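Local coordinates for protein o-succinylbenzoate synthase (Synechococcus elongatus, PDB 2OZT) that converts 2-succinyl-6-hydroxy-2,4-cyclohexadiene-1-carboxylate to 2-succinylbenzoate by loss of water, a divalent-metal-dependent step on the route to phylloquinone, at residues A[47-50]-A[55-58]. Sequence-based numbering, arbitrary orientation.
Sequences IAPL and SETL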
ATOM      1  N   ILE A  47       6.271  -9.831  -8.192  1.00 11.99           N
ATOM      2  CA  ILE A  47       5.581  -8.856  -9.065  1.00 12.96           C
ATOM      3  C   ILE A  47       4.084  -9.124  -8.964  1.00 12.72           C
ATOM      4  O   ILE A  47       3.593 -10.169  -9.403  1.00 13.64           O
ATOM      5  CB  ILE A  47       5.989  -9.074 -10.535  1.00 12.04           C
ATOM      6  CG1 ILE A  47       7.529  -8.965 -10.669  1.00 12.81           C
ATOM      7  CG2 ILE A  47       5.302  -8.146 -11.499  1.00 12.02           C
ATOM      8  CD1 ILE A  47       8.070  -9.354 -12.058  1.00 15.03           C
ATOM      9  N   ALA A  48       3.344  -8.191  -8.354  1.00 12.37           N
ATOM     10  CA  ALA A  48       1.919  -8.406  -8.122  1.00 13.66           C
ATOM     11  C   ALA A  48       1.104  -7.132  -8.341  1.00 13.80           C
ATOM     12  O   ALA A  48       0.564  -6.592  -7.375  1.00 13.47           O
ATOM     13  CB  ALA A  48       1.723  -8.918  -6.679  1.00 15.08           C
ATOM     14  N   PRO A  49       0.947  -6.673  -9.585  1.00 13.28           N
ATOM     15  CA  PRO A  49       0.088  -5.516  -9.797  1.00 13.18           C
ATOM     16  C   PRO A  49      -1.344  -5.829  -9.324  1.00 14.25           C
ATOM     17  O   PRO A  49      -1.776  -7.013  -9.286  1.00 13.71           O
ATOM     18  CB  PRO A  49       0.130  -5.310 -11.300  1.00 14.04           C
ATOM     19  CG  PRO A  49       0.460  -6.708 -11.883  1.00 13.35           C
ATOM     20  CD  PRO A  49       1.456  -7.241 -10.847  1.00 14.39           C
ATOM     21  N   LEU A  50      -2.048  -4.794  -8.887  1.00 14.62           N
ATOM     22  CA  LEU A  50      -3.369  -4.989  -8.304  1.00 16.43           C
ATOM     23  C   LEU A  50      -4.430  -4.540  -9.323  1.00 16.86           C
ATOM     24  O   LEU A  50      -4.399  -3.407  -9.759  1.00 19.21           O
ATOM     25  CB  LEU A  50      -3.456  -4.173  -7.002  1.00 15.43           C
ATOM     26  CG  LEU A  50      -4.681  -4.339  -6.090  1.00 19.67           C
ATOM     27  CD1 LEU A  50      -4.785  -5.752  -5.555  1.00 18.89           C
ATOM     28  CD2 LEU A  50      -4.571  -3.361  -4.927  1.00 18.27           C
ATOM     29  N   SER A  55      -2.452   1.111 -14.763  1.00 22.86           N
ATOM     30  CA  SER A  55      -2.591   0.452 -16.060  1.00 22.95           C
ATOM     31  C   SER A  55      -1.807  -0.843 -16.202  1.00 21.87           C
ATOM     32  O   SER A  55      -1.954  -1.544 -17.212  1.00 21.87           O
ATOM     33  CB  SER A  55      -2.154   1.401 -17.191  1.00 23.61           C
ATOM     34  OG  SER A  55      -0.808   1.818 -17.006  1.00 27.43           O
ATOM     35  N   GLU A  56      -0.963  -1.160 -15.221  1.00 19.42           N
ATOM     36  CA  GLU A  56      -0.143  -2.371 -15.369  1.00 18.30           C
ATOM     37  C   GLU A  56      -1.010  -3.607 -15.146  1.00 18.42           C
ATOM     38  O   GLU A  56      -1.837  -3.666 -14.203  1.00 18.87           O
ATOM     39  CB  GLU A  56       0.984  -2.342 -14.328  1.00 18.52           C
ATOM     40  CG  GLU A  56       1.871  -3.578 -14.342  1.00 15.42           C
ATOM     41  CD  GLU A  56       3.066  -3.388 -13.390  1.00 16.23           C
ATOM     42  OE1 GLU A  56       2.908  -2.607 -12.427  1.00 16.07           O
ATOM     43  OE2 GLU A  56       4.119  -4.059 -13.581  1.00 15.56           O
ATOM     44  N   THR A  57      -0.837  -4.595 -16.022  1.00 17.56           N
ATOM     45  CA  THR A  57      -1.540  -5.875 -15.873  1.00 17.15           C
ATOM     46  C   THR A  57      -0.544  -7.011 -15.682  1.00 15.70           C
ATOM     47  O   THR A  57       0.575  -6.949 -16.152  1.00 15.78           O
ATOM     48  CB  THR A  57      -2.405  -6.217 -17.117  1.00 17.43           C
ATOM     49  OG1 THR A  57      -1.543  -6.398 -18.254  1.00 19.62           O
ATOM     50  CG2 THR A  57      -3.449  -5.086 -17.374  1.00 20.96           C
ATOM     51  N   LEU A  58      -0.978  -8.050 -14.991  1.00 14.82           N
ATOM     52  CA  LEU A  58      -0.134  -9.203 -14.809  1.00 14.49           C
ATOM     53  C   LEU A  58       0.224  -9.765 -16.178  1.00 15.03           C
ATOM     54  O   LEU A  58       1.365 -10.224 -16.398  1.00 14.44           O
ATOM     55  CB  LEU A  58      -0.831 -10.250 -13.963  1.00 14.32           C
ATOM     56  CG  LEU A  58       0.037 -11.466 -13.639  1.00 15.87           C
ATOM     57  CD1 LEU A  58       1.294 -11.044 -12.859  1.00 18.50           C
ATOM     58  CD2 LEU A  58      -0.758 -12.512 -12.858  1.00 17.88           C
TER
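With chi1 at 178° and chi2 at 173°, the side chain of Glu-56 runs out fully extended and passes alongside the ring of Pro-49, while Leu-58, whose CG likewise lies opposite its backbone N (chi1 -176°), reaches the same ring with a methyl. Pro-49 is the wedge between them. Pro-49 CB meets both the aliphatic CG of Glu-56, at 3.9 Å, and the carbonyl O of that residue. Pro-49 CG rests against the backbone where the chain enters the helix, 3.7 Å from Leu-58 N, and Pro-49 CD faces Leu-58 CD1 at 4.3 Å. Proline suits this place, since its ring, closed onto its own backbone N, presents a rigid apolar edge to the 56-58 chain. Leu-58 CD1 also comes to 4.2 Å from Ile-47 O.

Both segments belong to the connection between strand 42-47, at the edge of the antiparallel sheet, and helix 58-67, within the N-terminal domain that enolase-superfamily enzymes place beside their barrel; the side chain of Pro-49 is about 10 Å from that of Lys-245, the predicted proton acceptor. Glutamate suits its position because its methylenes pack on proline while the carboxylate reaches the start of helix 85-97, where OE1 accepts from Ala-86 N and OE2 from Ala-87 N. These two bonds fix the carboxylate's rotation, and the helix end probably favours its negative charge, though nearby Asp-61 would probably work against this. Thr-57 is the N-cap of helix 58-67: its hydroxyl OG1 accepts from Ala-60 N, a task for which a short beta-hydroxyl is well suited. Beyond Pro-49, branched Leu-58 also packs on Ile-9 and Ile-31 of the sheet.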